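Local coordinates for protein VAL-1 (Chlorella virus, PDB 3A0N) that probably cleaves alginate or related uronic-acid polysaccharides by beta-elimination, as a polysaccharide lyase of family 14, and binds D-glucuronic acid in this crystal, at residues G16-V21 with V64-N69; S60-P65 with I212-W217; N115-Q120 with I168-K173. All blocks are in the same frame, centred on the assembly; numbering follows the deposited sequence. Where two conformers were deposited one is given.

Contact 1 of 3, residues G16-V21 with V64-N69; sequences GGSWNV and VPDGLN
Ser18 and Asp66 meet at the polar edge of this contact between two loops. Two bonds join them directly. The backbone N of Asp66 donates to Ser18 O at 2.9 Å, and the bond is fairly straight at N-H (160°). Ser18 OG donates to Asp66 OD2 at 2.9 Å, reaching the oxygen from above the carboxylate plane. OG lies anti to the backbone N (chi1 167°), which carries it out toward the aspartate. Ser18 has a second deposited conformer, so this side-chain bond belongs to the one described. A water adds a third link by donating to Ser18 OG (2.9 Å) and to Asp66 O (2.8 Å).

Further along, the backbone N of Val64 donates to Asn20 O at 3.3 Å. A weak bond runs from the same N to Trp19 O at 3.1 Å.

The apolar part is Trp19 on Pro65. Pro65 CG sits over one face of the indole, toward its rim, 3.7 Å from Trp19 CD2. This is a CH-pi contact with the five-membered ring, 20° off the ring normal. The indole NE1 is hydrogen-bonded to Ser5 OG, and Met240 of strand 231-241 touches both Trp19 and Pro65.

Pro65 also opens a type II beta turn that ends at Leu68. The Ser18-Asp66 pair is exposed, while Trp19 and Pro65 are buried. The chemistry therefore implies a buried proline-on-indole contact beside an exposed, partly water-bridged polar pair, together joining the loop before strand 21-25 to the loop after strand 59-63.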
ATOM      1  N   GLY A  16      -3.584  13.048  13.011  1.00 14.78           N
ATOM      2  CA  GLY A  16      -2.296  12.461  12.686  1.00 16.00           C
ATOM      3  C   GLY A  16      -1.095  13.348  12.937  1.00 16.46           C
ATOM      4  O   GLY A  16       0.030  12.983  12.586  1.00 18.32           O
ATOM      5  N   GLY A  17      -1.285  14.503  13.595  1.00 20.09           N
ATOM      6  CA  GLY A  17      -0.059  15.304  13.790  1.00 19.17           C
ATOM      7  C   GLY A  17       0.464  15.796  12.439  1.00 16.49           C
ATOM      8  O   GLY A  17      -0.244  16.184  11.526  1.00 18.98           O
ATOM      9  N   SER A  18       1.804  15.769  12.350  1.00 16.93           N
ATOM     10  CA  SER A  18       2.478  16.181  11.125  0.50 16.26           C
ATOM     11  C   SER A  18       2.167  15.288   9.932  1.00 15.64           C
ATOM     12  O   SER A  18       2.501  15.609   8.819  1.00 16.30           O
ATOM     13  CB  SER A  18       3.981  16.203  11.449  0.50 17.55           C
ATOM     14  OG  SER A  18       4.770  16.294  10.283  0.50 23.20           O
ATOM     15  N   TRP A  19       1.520  14.130  10.173  1.00 16.25           N
ATOM     16  CA  TRP A  19       1.150  13.286   9.040  1.00 13.86           C
ATOM     17  C   TRP A  19      -0.068  13.799   8.344  1.00 14.32           C
ATOM     18  O   TRP A  19      -0.324  13.347   7.215  1.00 15.97           O
ATOM     19  CB  TRP A  19       0.973  11.826   9.509  1.00 14.74           C
ATOM     20  CG  TRP A  19       2.257  11.081   9.386  1.00 14.20           C
ATOM     21  CD1 TRP A  19       3.484  11.530   9.836  1.00 16.35           C
ATOM     22  CD2 TRP A  19       2.494   9.815   8.784  1.00 17.21           C
ATOM     23  NE1 TRP A  19       4.480  10.589   9.554  1.00 16.56           N
ATOM     24  CE2 TRP A  19       3.867   9.537   8.906  1.00 18.43           C
ATOM     25  CE3 TRP A  19       1.657   8.896   8.161  1.00 16.40           C
ATOM     26  CZ2 TRP A  19       4.435   8.362   8.422  1.00 16.79           C
ATOM     27  CZ3 TRP A  19       2.207   7.727   7.676  1.00 15.50           C
ATOM     28  CH2 TRP A  19       3.575   7.485   7.816  1.00 16.05           C
ATOM     29  N   ASN A  20      -0.890  14.701   8.852  1.00 15.24           N
ATOM     30  CA  ASN A  20      -2.048  15.253   8.160  1.00 14.65           C
ATOM     31  C   ASN A  20      -2.972  14.131   7.637  1.00 15.13           C
ATOM     32  O   ASN A  20      -3.184  14.040   6.451  1.00 15.20           O
ATOM     33  CB  ASN A  20      -1.609  16.201   7.059  1.00 17.53           C
ATOM     34  CG  ASN A  20      -0.583  17.225   7.532  1.00 21.42           C
ATOM     35  OD1 ASN A  20       0.527  17.259   6.984  1.00 18.79           O
ATOM     36  ND2 ASN A  20      -0.990  18.007   8.513  1.00 16.07           N
ATOM     37  N   VAL A  21      -3.401  13.362   8.634  1.00 16.48           N
ATOM     38  CA  VAL A  21      -4.296  12.224   8.345  1.00 15.64           C
ATOM     39  C   VAL A  21      -5.769  12.585   8.268  1.00 21.90           C
ATOM     40  O   VAL A  21      -6.333  13.332   9.082  1.00 21.09           O
ATOM     41  CB  VAL A  21      -4.109  11.187   9.452  1.00 16.63           C
ATOM     42  CG1 VAL A  21      -5.163  10.076   9.381  1.00 20.80           C
ATOM     43  CG2 VAL A  21      -2.721  10.559   9.398  1.00 14.99           C
ATOM     44  N   VAL A  64      -1.074  12.957   4.192  1.00 15.15           N
ATOM     45  CA  VAL A  64      -0.220  13.789   3.313  1.00 15.15           C
ATOM     46  C   VAL A  64       0.821  14.381   4.283  1.00 14.65           C
ATOM     47  O   VAL A  64       0.630  15.554   4.673  1.00 16.22           O
ATOM     48  CB  VAL A  64      -0.943  14.869   2.540  1.00 16.26           C
ATOM     49  CG1 VAL A  64       0.058  15.577   1.627  1.00 19.06           C
ATOM     50  CG2 VAL A  64      -2.116  14.295   1.747  1.00 18.01           C
ATOM     51  N   PRO A  65       1.804  13.624   4.682  1.00 16.11           N
ATOM     52  CA  PRO A  65       2.690  14.086   5.778  1.00 15.91           C
ATOM     53  C   PRO A  65       3.532  15.290   5.346  1.00 20.38           C
ATOM     54  O   PRO A  65       3.977  15.459   4.217  1.00 18.39           O
ATOM     55  CB  PRO A  65       3.549  12.877   6.106  1.00 17.11           C
ATOM     56  CG  PRO A  65       2.738  11.715   5.568  1.00 16.16           C
ATOM     57  CD  PRO A  65       2.176  12.253   4.272  1.00 16.47           C
ATOM     58  N   ASP A  66       3.745  16.191   6.313  1.00 20.53           N
ATOM     59  CA  ASP A  66       4.797  17.193   6.101  1.00 19.23           C
ATOM     60  C   ASP A  66       6.096  16.536   5.689  1.00 16.86           C
ATOM     61  O   ASP A  66       6.532  15.578   6.284  1.00 18.79           O
ATOM     62  CB  ASP A  66       5.023  17.908   7.432  1.00 21.22           C
ATOM     63  CG  ASP A  66       3.834  18.643   7.977  1.00 24.40           C
ATOM     64  OD1 ASP A  66       2.957  19.096   7.234  1.00 21.78           O
ATOM     65  OD2 ASP A  66       3.792  18.778   9.233  1.00 27.11           O
ATOM     66  N   GLY A  67       6.762  17.064   4.646  1.00 18.54           N
ATOM     67  CA  GLY A  67       7.998  16.387   4.232  1.00 20.72           C
ATOM     68  C   GLY A  67       7.752  15.356   3.137  1.00 21.43           C
ATOM     69  O   GLY A  67       8.717  14.721   2.733  1.00 23.67           O
ATOM     70  N   LEU A  68       6.502  15.223   2.693  1.00 20.16           N
ATOM     71  CA  LEU A  68       6.246  14.297   1.576  1.00 22.13           C
ATOM     72  C   LEU A  68       6.896  14.809   0.293  1.00 26.76           C
ATOM     73  O   LEU A  68       6.461  15.777  -0.313  1.00 27.29           O
ATOM     74  CB  LEU A  68       4.744  14.120   1.400  1.00 21.89           C
ATOM     75  CG  LEU A  68       4.328  13.351   0.139  1.00 34.50           C
ATOM     76  CD1 LEU A  68       4.470  11.859   0.398  1.00 28.04           C
ATOM     77  CD2 LEU A  68       2.911  13.702  -0.287  1.00 35.68           C
ATOM     78  N   ASN A  69       7.973  14.124  -0.108  1.00 17.42           N
ATOM     79  CA  ASN A  69       8.691  14.511  -1.318  1.00 17.90           C
ATOM     80  C   ASN A  69       7.883  14.081  -2.545  1.00 20.23           C
ATOM     81  O   ASN A  69       7.702  12.861  -2.737  1.00 20.84           O
ATOM     82  CB  ASN A  69      10.058  13.834  -1.344  1.00 17.66           C
ATOM     83  CG  ASN A  69      10.904  14.218  -2.542  1.00 18.07           C
ATOM     84  OD1 ASN A  69      10.427  14.482  -3.629  1.00 20.64           O
ATOM     85  ND2 ASN A  69      12.216  14.249  -2.312  1.00 30.77           N
TER
HETATM   86  O   HOH W   1       5.772  14.143   8.538  1.00 20.22           O

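Contact 2 of 3, residues S60-P65 with I212-W217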
ATOM      1  N   SER A  60      -8.836   1.956   7.300  1.00 12.39           N
ATOM      2  CA  SER A  60      -8.285   2.778   6.247  1.00 13.33           C
ATOM      3  C   SER A  60      -8.032   4.194   6.764  1.00 15.81           C
ATOM      4  O   SER A  60      -8.674   4.589   7.727  1.00 15.44           O
ATOM      5  CB  SER A  60      -9.235   2.861   5.057  1.00 16.43           C
ATOM      6  OG  SER A  60     -10.541   3.304   5.437  1.00 17.71           O
ATOM      7  N   PHE A  61      -7.098   4.855   6.107  1.00 13.88           N
ATOM      8  CA  PHE A  61      -6.844   6.285   6.362  1.00 15.42           C
ATOM      9  C   PHE A  61      -6.007   6.826   5.206  1.00 18.18           C
ATOM     10  O   PHE A  61      -5.393   6.038   4.487  1.00 16.27           O
ATOM     11  CB  PHE A  61      -6.126   6.544   7.664  1.00 15.83           C
ATOM     12  CG  PHE A  61      -4.724   6.008   7.834  1.00 13.71           C
ATOM     13  CD1 PHE A  61      -3.624   6.784   7.479  1.00 15.12           C
ATOM     14  CD2 PHE A  61      -4.441   4.752   8.342  1.00 13.07           C
ATOM     15  CE1 PHE A  61      -2.324   6.325   7.611  1.00 18.05           C
ATOM     16  CE2 PHE A  61      -3.148   4.290   8.473  1.00 15.72           C
ATOM     17  CZ  PHE A  61      -2.045   5.071   8.137  1.00 15.00           C
ATOM     18  N   SER A  62      -5.942   8.156   5.071  1.00 14.39           N
ATOM     19  CA  SER A  62      -5.121   8.799   4.048  0.50 13.44           C
ATOM     20  C   SER A  62      -4.200   9.760   4.813  1.00 18.56           C
ATOM     21  O   SER A  62      -4.626  10.277   5.838  1.00 19.10           O
ATOM     22  CB  SER A  62      -5.968   9.506   3.024  0.50 18.02           C
ATOM     23  OG  SER A  62      -5.274   9.959   1.875  0.50 17.29           O
ATOM     24  N   ALA A  63      -3.007   9.952   4.281  1.00 15.96           N
ATOM     25  CA  ALA A  63      -2.053  10.866   4.916  1.00 14.83           C
ATOM     26  C   ALA A  63      -1.330  11.663   3.843  1.00 16.91           C
ATOM     27  O   ALA A  63      -1.020  11.212   2.751  1.00 16.17           O
ATOM     28  CB  ALA A  63      -1.022  10.094   5.719  1.00 16.12           C
ATOM     29  N   VAL A  64      -1.074  12.957   4.192  1.00 15.15           N
ATOM     30  CA  VAL A  64      -0.220  13.789   3.313  1.00 15.15           C
ATOM     31  C   VAL A  64       0.821  14.381   4.283  1.00 14.65           C
ATOM     32  O   VAL A  64       0.630  15.554   4.673  1.00 16.22           O
ATOM     33  CB  VAL A  64      -0.943  14.869   2.540  1.00 16.26           C
ATOM     34  CG1 VAL A  64       0.058  15.577   1.627  1.00 19.06           C
ATOM     35  CG2 VAL A  64      -2.116  14.295   1.747  1.00 18.01           C
ATOM     36  N   PRO A  65       1.804  13.624   4.682  1.00 16.11           N
ATOM     37  CA  PRO A  65       2.690  14.086   5.778  1.00 15.91           C
ATOM     38  C   PRO A  65       3.532  15.290   5.346  1.00 20.38           C
ATOM     39  O   PRO A  65       3.977  15.459   4.217  1.00 18.39           O
ATOM     40  CB  PRO A  65       3.549  12.877   6.106  1.00 17.11           C
ATOM     41  CG  PRO A  65       2.738  11.715   5.568  1.00 16.16           C
ATOM     42  CD  PRO A  65       2.176  12.253   4.272  1.00 16.47           C
ATOM     43  N   ILE A 212       3.594  12.516  -6.823  1.00 20.76           N
ATOM     44  CA  ILE A 212       3.134  11.783  -5.625  1.00 15.78           C
ATOM     45  C   ILE A 212       2.279  12.669  -4.741  1.00 22.93           C
ATOM     46  O   ILE A 212       2.642  13.784  -4.360  1.00 23.08           O
ATOM     47  CB  ILE A 212       4.325  11.227  -4.865  1.00 16.65           C
ATOM     48  CG1 ILE A 212       5.133  10.185  -5.675  1.00 19.19           C
ATOM     49  CG2 ILE A 212       3.839  10.636  -3.558  1.00 17.80           C
ATOM     50  CD1 ILE A 212       6.541   9.991  -5.166  1.00 19.43           C
ATOM     51  N   SER A 213       1.082  12.187  -4.409  1.00 17.24           N
ATOM     52  CA  SER A 213       0.127  13.073  -3.752  0.50 17.41           C
ATOM     53  C   SER A 213      -0.231  12.673  -2.326  1.00 19.09           C
ATOM     54  O   SER A 213      -0.479  13.568  -1.520  1.00 19.74           O
ATOM     55  CB  SER A 213      -1.135  13.168  -4.624  0.50 18.86           C
ATOM     56  OG  SER A 213      -1.793  11.921  -4.705  0.50 31.51           O
ATOM     57  N   ARG A 214      -0.282  11.387  -2.002  1.00 17.30           N
ATOM     58  CA  ARG A 214      -0.722  10.951  -0.681  0.51 14.60           C
ATOM     59  C   ARG A 214      -0.324   9.506  -0.437  1.00 14.96           C
ATOM     60  O   ARG A 214      -0.003   8.780  -1.402  1.00 16.33           O
ATOM     61  CB  ARG A 214      -2.242  11.073  -0.521  0.51 18.01           C
ATOM     62  CG  ARG A 214      -3.049   9.939  -1.139  0.51 18.03           C
ATOM     63  CD  ARG A 214      -4.534  10.311  -1.153  0.51 21.73           C
ATOM     64  NE  ARG A 214      -5.026  10.359  -2.530  0.51 31.33           N
ATOM     65  CZ  ARG A 214      -5.846   9.463  -3.061  0.51 34.96           C
ATOM     66  NH1 ARG A 214      -6.284   8.443  -2.337  0.51 24.64           N
ATOM     67  NH2 ARG A 214      -6.232   9.600  -4.321  0.51 47.90           N
ATOM     68  N   PHE A 215      -0.344   9.144   0.830  1.00 13.81           N
ATOM     69  CA  PHE A 215      -0.235   7.784   1.324  1.00 12.58           C
ATOM     70  C   PHE A 215      -1.669   7.309   1.578  1.00 15.56           C
ATOM     71  O   PHE A 215      -2.335   7.908   2.386  1.00 17.30           O
ATOM     72  CB  PHE A 215       0.539   7.694   2.607  1.00 13.65           C
ATOM     73  CG  PHE A 215       0.670   6.291   3.174  1.00 15.80           C
ATOM     74  CD1 PHE A 215       1.331   5.335   2.403  1.00 17.74           C
ATOM     75  CD2 PHE A 215       0.163   5.975   4.424  1.00 17.06           C
ATOM     76  CE1 PHE A 215       1.451   4.073   2.951  1.00 17.38           C
ATOM     77  CE2 PHE A 215       0.292   4.700   4.954  1.00 19.60           C
ATOM     78  CZ  PHE A 215       0.961   3.750   4.179  1.00 17.69           C
ATOM     79  N   ASP A 216      -2.109   6.249   0.924  1.00 15.53           N
ATOM     80  CA  ASP A 216      -3.452   5.742   1.225  1.00 13.51           C
ATOM     81  C   ASP A 216      -3.346   4.380   1.860  1.00 15.69           C
ATOM     82  O   ASP A 216      -2.757   3.497   1.223  1.00 16.31           O
ATOM     83  CB  ASP A 216      -4.201   5.585  -0.089  1.00 15.42           C
ATOM     84  CG  ASP A 216      -5.661   5.230   0.120  1.00 25.23           C
ATOM     85  OD1 ASP A 216      -6.465   6.159   0.321  1.00 47.42           O
ATOM     86  OD2 ASP A 216      -5.982   4.022   0.049  1.00 31.20           O
ATOM     87  N   TRP A 217      -3.852   4.211   3.060  1.00 12.57           N
ATOM     88  CA  TRP A 217      -3.857   2.966   3.788  1.00 11.90           C
ATOM     89  C   TRP A 217      -5.251   2.343   3.679  1.00 12.01           C
ATOM     90  O   TRP A 217      -6.252   3.018   3.941  1.00 12.45           O
ATOM     91  CB  TRP A 217      -3.507   3.166   5.266  1.00 13.08           C
ATOM     92  CG  TRP A 217      -3.482   1.854   5.960  1.00 13.63           C
ATOM     93  CD1 TRP A 217      -4.445   1.317   6.765  1.00 15.34           C
ATOM     94  CD2 TRP A 217      -2.411   0.893   5.886  1.00 13.40           C
ATOM     95  NE1 TRP A 217      -3.996   0.085   7.173  1.00 12.80           N
ATOM     96  CE2 TRP A 217      -2.763  -0.218   6.673  1.00 12.89           C
ATOM     97  CE3 TRP A 217      -1.197   0.919   5.220  1.00 11.54           C
ATOM     98  CZ2 TRP A 217      -1.912  -1.333   6.817  1.00 13.75           C
ATOM     99  CZ3 TRP A 217      -0.350  -0.163   5.338  1.00 14.58           C
ATOM    100  CH2 TRP A 217      -0.732  -1.270   6.138  1.00 16.11           C
TER
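Phe61 and Trp217 leave their backbones in different ways and still meet on one side of the sheet. Phe61 CG stands between its backbone N and carbonyl carbon (chi1 64°), which swings the ring across to the neighbouring strand. Trp217 CG is anti to its own N (chi1 -178°), which sends the indole on past the phenyl ring. Trp217 CB lies over one face of the Phe61 ring in a CH-pi contact, 3.4 Å from Phe61 CE2. The phenyl and five-membered ring planes are 24° apart but slid past each other, with little overlap. Phe61 CZ also comes to the edge of the Phe215 ring, in its plane, 4.0 Å from Phe215 CE2. Ala63 CB packs beside Phe215 CB at 4.2 Å.

In the backbone, Phe61 and Trp217 make one antiparallel hydrogen-bonded pair: Trp217 N to Phe61 O is 2.8 Å, and Phe61 N to Trp217 O is 3.0 Å. Ala63 and Phe215 make the next, with Ala63 N to Phe215 O and Phe215 N to Ala63 O both 2.9 Å. Ser62 and Asp216 are the non-hydrogen-bonded pair between them, with side chains on the opposite face. There, in the conformer described, Arg214 NH1 forms a long salt bridge with Asp216 OD1 (3.5 Å), which lies in the guanidinium plane. Ser213 and Arg214 both face Phe97 in a classic beta bulge.

Phe215 stacks with Phe75, and Trp217 meets Trp77 and Phe238 edge-to-face. The chemistry implies an aromatic face toward the second sheet, with Ser62, Asp216 and the Arg214 side chain on the other.

Contact 3 of 3, residues N115-Q120 with I168-K173. With BDP (beta-D-glucopyranuronic acid), chain B.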
ATOM      1  N   ASN A 115       0.612   2.768  -6.278  1.00 14.41           N
ATOM      2  CA  ASN A 115       1.650   1.789  -6.011  1.00 12.41           C
ATOM      3  C   ASN A 115       1.402   1.217  -4.643  1.00 14.47           C
ATOM      4  O   ASN A 115       1.629   1.859  -3.618  1.00 15.18           O
ATOM      5  CB  ASN A 115       3.012   2.489  -6.059  1.00 15.69           C
ATOM      6  CG  ASN A 115       4.155   1.517  -6.171  1.00 15.03           C
ATOM      7  OD1 ASN A 115       3.953   0.363  -6.575  1.00 15.95           O
ATOM      8  ND2 ASN A 115       5.348   1.948  -5.781  1.00 14.69           N
ATOM      9  N   ARG A 116       0.914  -0.023  -4.554  1.00 13.68           N
ATOM     10  CA  ARG A 116       0.531  -0.594  -3.285  1.00 12.32           C
ATOM     11  C   ARG A 116       1.165  -1.936  -2.985  1.00 13.35           C
ATOM     12  O   ARG A 116       1.640  -2.646  -3.873  1.00 14.22           O
ATOM     13  CB  ARG A 116      -1.013  -0.792  -3.226  1.00 14.53           C
ATOM     14  CG  ARG A 116      -1.780   0.512  -3.193  1.00 13.94           C
ATOM     15  CD  ARG A 116      -3.271   0.277  -3.023  1.00 15.57           C
ATOM     16  NE  ARG A 116      -3.861  -0.199  -4.271  1.00 16.31           N
ATOM     17  CZ  ARG A 116      -5.115  -0.640  -4.397  1.00 19.52           C
ATOM     18  NH1 ARG A 116      -5.977  -0.719  -3.385  1.00 17.30           N
ATOM     19  NH2 ARG A 116      -5.482  -1.009  -5.615  1.00 16.58           N
ATOM     20  N   ILE A 117       1.244  -2.273  -1.715  1.00 12.19           N
ATOM     21  CA  ILE A 117       1.585  -3.591  -1.249  1.00 11.59           C
ATOM     22  C   ILE A 117       0.334  -4.472  -1.156  1.00 13.14           C
ATOM     23  O   ILE A 117      -0.658  -4.050  -0.550  1.00 12.44           O
ATOM     24  CB  ILE A 117       2.206  -3.545   0.139  1.00 11.22           C
ATOM     25  CG1 ILE A 117       3.572  -2.843   0.147  1.00 14.41           C
ATOM     26  CG2 ILE A 117       2.313  -4.920   0.793  1.00 13.96           C
ATOM     27  CD1 ILE A 117       4.674  -3.568  -0.593  1.00 16.80           C
ATOM     28  N   MET A 118       0.419  -5.667  -1.739  1.00 14.47           N
ATOM     29  CA  MET A 118      -0.546  -6.711  -1.413  1.00 11.59           C
ATOM     30  C   MET A 118       0.136  -7.892  -0.771  1.00 12.21           C
ATOM     31  O   MET A 118       1.287  -8.191  -1.108  1.00 14.50           O
ATOM     32  CB  MET A 118      -1.307  -7.242  -2.637  1.00 13.30           C
ATOM     33  CG  MET A 118      -2.426  -6.394  -3.146  1.00 13.59           C
ATOM     34  SD  MET A 118      -3.389  -7.206  -4.449  1.00 15.75           S
ATOM     35  CE  MET A 118      -4.156  -8.554  -3.542  1.00 18.31           C
ATOM     36  N   TRP A 119      -0.564  -8.578   0.142  1.00 13.99           N
ATOM     37  CA  TRP A 119      -0.085  -9.904   0.538  1.00 14.30           C
ATOM     38  C   TRP A 119      -0.748 -10.898  -0.428  1.00 11.96           C
ATOM     39  O   TRP A 119      -1.633 -10.551  -1.203  1.00 13.42           O
ATOM     40  CB  TRP A 119      -0.397 -10.235   1.971  1.00 16.20           C
ATOM     41  CG  TRP A 119      -1.770 -10.688   2.355  1.00 14.55           C
ATOM     42  CD1 TRP A 119      -2.246 -11.984   2.291  1.00 15.07           C
ATOM     43  CD2 TRP A 119      -2.838  -9.891   2.875  1.00 14.73           C
ATOM     44  NE1 TRP A 119      -3.557 -11.989   2.742  1.00 14.93           N
ATOM     45  CE2 TRP A 119      -3.945 -10.718   3.110  1.00 13.57           C
ATOM     46  CE3 TRP A 119      -3.002  -8.518   3.187  1.00 12.33           C
ATOM     47  CZ2 TRP A 119      -5.155 -10.273   3.612  1.00 14.48           C
ATOM     48  CZ3 TRP A 119      -4.192  -8.054   3.686  1.00 13.70           C
ATOM     49  CH2 TRP A 119      -5.286  -8.932   3.902  1.00 13.61           C
ATOM     50  N   GLN A 120      -0.191 -12.117  -0.328  1.00 13.97           N
ATOM     51  CA  GLN A 120      -0.636 -13.187  -1.209  1.00 14.82           C
ATOM     52  C   GLN A 120      -0.850 -14.453  -0.386  1.00 14.86           C
ATOM     53  O   GLN A 120      -0.628 -14.470   0.817  1.00 16.47           O
ATOM     54  CB  GLN A 120       0.404 -13.488  -2.321  1.00 13.39           C
ATOM     55  CG  GLN A 120       0.602 -12.234  -3.153  1.00 15.21           C
ATOM     56  CD  GLN A 120      -0.474 -12.036  -4.172  1.00 15.51           C
ATOM     57  OE1 GLN A 120      -1.529 -11.370  -3.972  1.00 21.30           O
ATOM     58  NE2 GLN A 120      -0.255 -12.626  -5.329  1.00 17.86           N
ATOM     59  N   ILE A 168       7.961  -4.128   6.230  1.00 14.67           N
ATOM     60  CA  ILE A 168       7.581  -3.869   4.856  1.00 14.61           C
ATOM     61  C   ILE A 168       7.860  -2.431   4.471  1.00 16.05           C
ATOM     62  O   ILE A 168       7.642  -1.523   5.291  1.00 15.10           O
ATOM     63  CB  ILE A 168       6.081  -4.172   4.665  1.00 13.60           C
ATOM     64  CG1 ILE A 168       5.775  -5.613   5.109  1.00 18.33           C
ATOM     65  CG2 ILE A 168       5.626  -3.869   3.257  1.00 16.01           C
ATOM     66  CD1 ILE A 168       4.337  -6.038   4.914  1.00 26.13           C
ATOM     67  N   GLU A 169       8.349  -2.215   3.260  1.00 14.67           N
ATOM     68  CA  GLU A 169       8.533  -0.878   2.727  1.00 14.79           C
ATOM     69  C   GLU A 169       8.082  -0.838   1.280  1.00 13.00           C
ATOM     70  O   GLU A 169       8.255  -1.843   0.550  1.00 15.32           O
ATOM     71  CB  GLU A 169      10.005  -0.396   2.732  1.00 18.25           C
ATOM     72  CG  GLU A 169      10.735  -0.669   4.033  1.00 18.34           C
ATOM     73  CD  GLU A 169      11.964   0.220   4.203  1.00 21.21           C
ATOM     74  OE1 GLU A 169      12.164   1.139   3.397  1.00 25.94           O
ATOM     75  OE2 GLU A 169      12.730  -0.093   5.126  1.00 24.66           O
ATOM     76  N   ILE A 170       7.562   0.268   0.798  1.00 14.38           N
ATOM     77  CA  ILE A 170       7.240   0.460  -0.611  1.00 12.36           C
ATOM     78  C   ILE A 170       7.732   1.849  -1.046  1.00 17.27           C
ATOM     79  O   ILE A 170       7.368   2.876  -0.471  1.00 15.27           O
ATOM     80  CB  ILE A 170       5.759   0.241  -0.931  1.00 14.20           C
ATOM     81  CG1 ILE A 170       5.481   0.323  -2.425  1.00 16.28           C
ATOM     82  CG2 ILE A 170       4.870   1.206  -0.141  1.00 14.59           C
ATOM     83  CD1 ILE A 170       4.115  -0.263  -2.757  1.00 20.35           C
ATOM     84  N   GLY A 171       8.593   1.811  -2.040  1.00 14.83           N
ATOM     85  CA  GLY A 171       9.274   3.007  -2.575  1.00 12.73           C
ATOM     86  C   GLY A 171       8.669   3.404  -3.882  1.00 15.51           C
ATOM     87  O   GLY A 171       8.303   2.567  -4.740  1.00 15.39           O
ATOM     88  N   THR A 172       8.424   4.682  -4.204  1.00 15.17           N
ATOM     89  CA  THR A 172       7.886   5.156  -5.468  1.00 14.10           C
ATOM     90  C   THR A 172       8.716   6.349  -5.961  1.00 17.38           C
ATOM     91  O   THR A 172       8.944   7.255  -5.141  1.00 15.64           O
ATOM     92  CB  THR A 172       6.432   5.633  -5.346  1.00 19.10           C
ATOM     93  OG1 THR A 172       5.633   4.695  -4.567  1.00 17.54           O
ATOM     94  CG2 THR A 172       5.753   5.775  -6.701  1.00 18.59           C
ATOM     95  N   LYS A 173       9.166   6.371  -7.200  1.00 15.49           N
ATOM     96  CA  LYS A 173       9.957   7.473  -7.737  1.00 16.17           C
ATOM     97  C   LYS A 173       9.371   7.856  -9.071  1.00 18.24           C
ATOM     98  O   LYS A 173       9.199   7.030  -9.965  1.00 16.21           O
ATOM     99  CB  LYS A 173      11.431   7.103  -7.896  1.00 17.44           C
ATOM    100  CG  LYS A 173      12.227   8.256  -8.494  1.00 17.91           C
ATOM    101  CD  LYS A 173      13.724   8.036  -8.311  1.00 29.35           C
ATOM    102  CE  LYS A 173      14.432   8.914  -9.342  1.00 36.08           C
ATOM    103  NZ  LYS A 173      15.789   9.334  -8.926  1.00 47.26           N
TER
HETATM  104  C1  BDP B 301      -3.977  -9.987  -7.704  1.00 32.32           C
HETATM  105  C2  BDP B 301      -3.696 -11.414  -7.244  1.00 27.88           C
HETATM  106  C3  BDP B 301      -2.239 -11.784  -7.587  1.00 34.48           C
HETATM  107  C4  BDP B 301      -1.973 -11.534  -9.068  1.00 40.70           C
HETATM  108  C5  BDP B 301      -2.327 -10.086  -9.432  1.00 41.66           C
HETATM  109  C6  BDP B 301      -2.267  -9.923 -10.966  1.00 44.92           C
HETATM  110  O2  BDP B 301      -3.858 -11.474  -5.808  1.00 26.38           O
HETATM  111  O3  BDP B 301      -2.074 -13.166  -7.261  1.00 30.97           O
HETATM  112  O4  BDP B 301      -0.613 -11.834  -9.424  1.00 34.90           O
HETATM  113  O5  BDP B 301      -3.711  -9.849  -9.100  1.00 35.71           O
HETATM  114  O6A BDP B 301      -1.307  -9.312 -11.490  1.00 47.41           O
HETATM  115  O1  BDP B 301      -5.371  -9.701  -7.474  1.00 30.83           O
HETATM  116  O6B BDP B 301      -3.232 -10.415 -11.617  1.00 32.59           O
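Asn115 ND2 is gripped by two hydroxyls. It donates to Thr172 OG1 at 3.0 Å in a nearly straight bond (172° at N-H), with the oxygen in the amide plane. Ser188 OG is its second hydrogen-bond partner. With CG anti to the backbone N (chi1 -164°), the amide reaches across to the facing strand. The two hydroxyls help fix the turn of this buried amide.

Ile170 lies alongside and points the other way. Its CD1 presses on the opposing backbone, 3.4 Å from Asn115 O. Next to it, Ile117 CG1 packs 3.9 Å from Ile170 CD1, and Ile117 CD1 lies 4.0 Å from Ile168 CG2. Trp77 of strand 72-80 touches both Ile117 and Ile168.

At the far end of 115-120, the Gln120 amide lies beside O2 and O3 of the bound glucuronic acid, and Met118 CE is 3.7 Å from its O2. Gly150 N and Gln153 NE2 are hydrogen-bonded to the sugar.

The axes of segments 115-119 and 168-173 come within 7.8 Å of each other and run at 154°, in different sheets. Strand 112-119 lies between 91-99 and 125-130, and strand 165-173 lies between 72-80 and 186-192.

Contacts 1 and 2 adjoin: their centres are 8 Å apart and they share Val64 and Pro65. Contact 1 joins the loop leading into strand 21-25, outermost in the seven-stranded sheet, to the loop leaving strand 59-63. Contact 3 is 13 Å from contact 2 and 19 Å from contact 1, between centres. It touches contact 2 through Ile212 CD1 and Thr172 O. Along the chain, contact 1 closes before contact 3 opens, and contact 3 is nested inside contact 2. Contact 2 pairs neighbouring strands within one sheet, whereas contact 3 joins that sheet to the larger one. Together they describe a beta sandwich, consistent with the concanavalin-like clan, with glucuronic acid bound at the Gln120 end of contact 3.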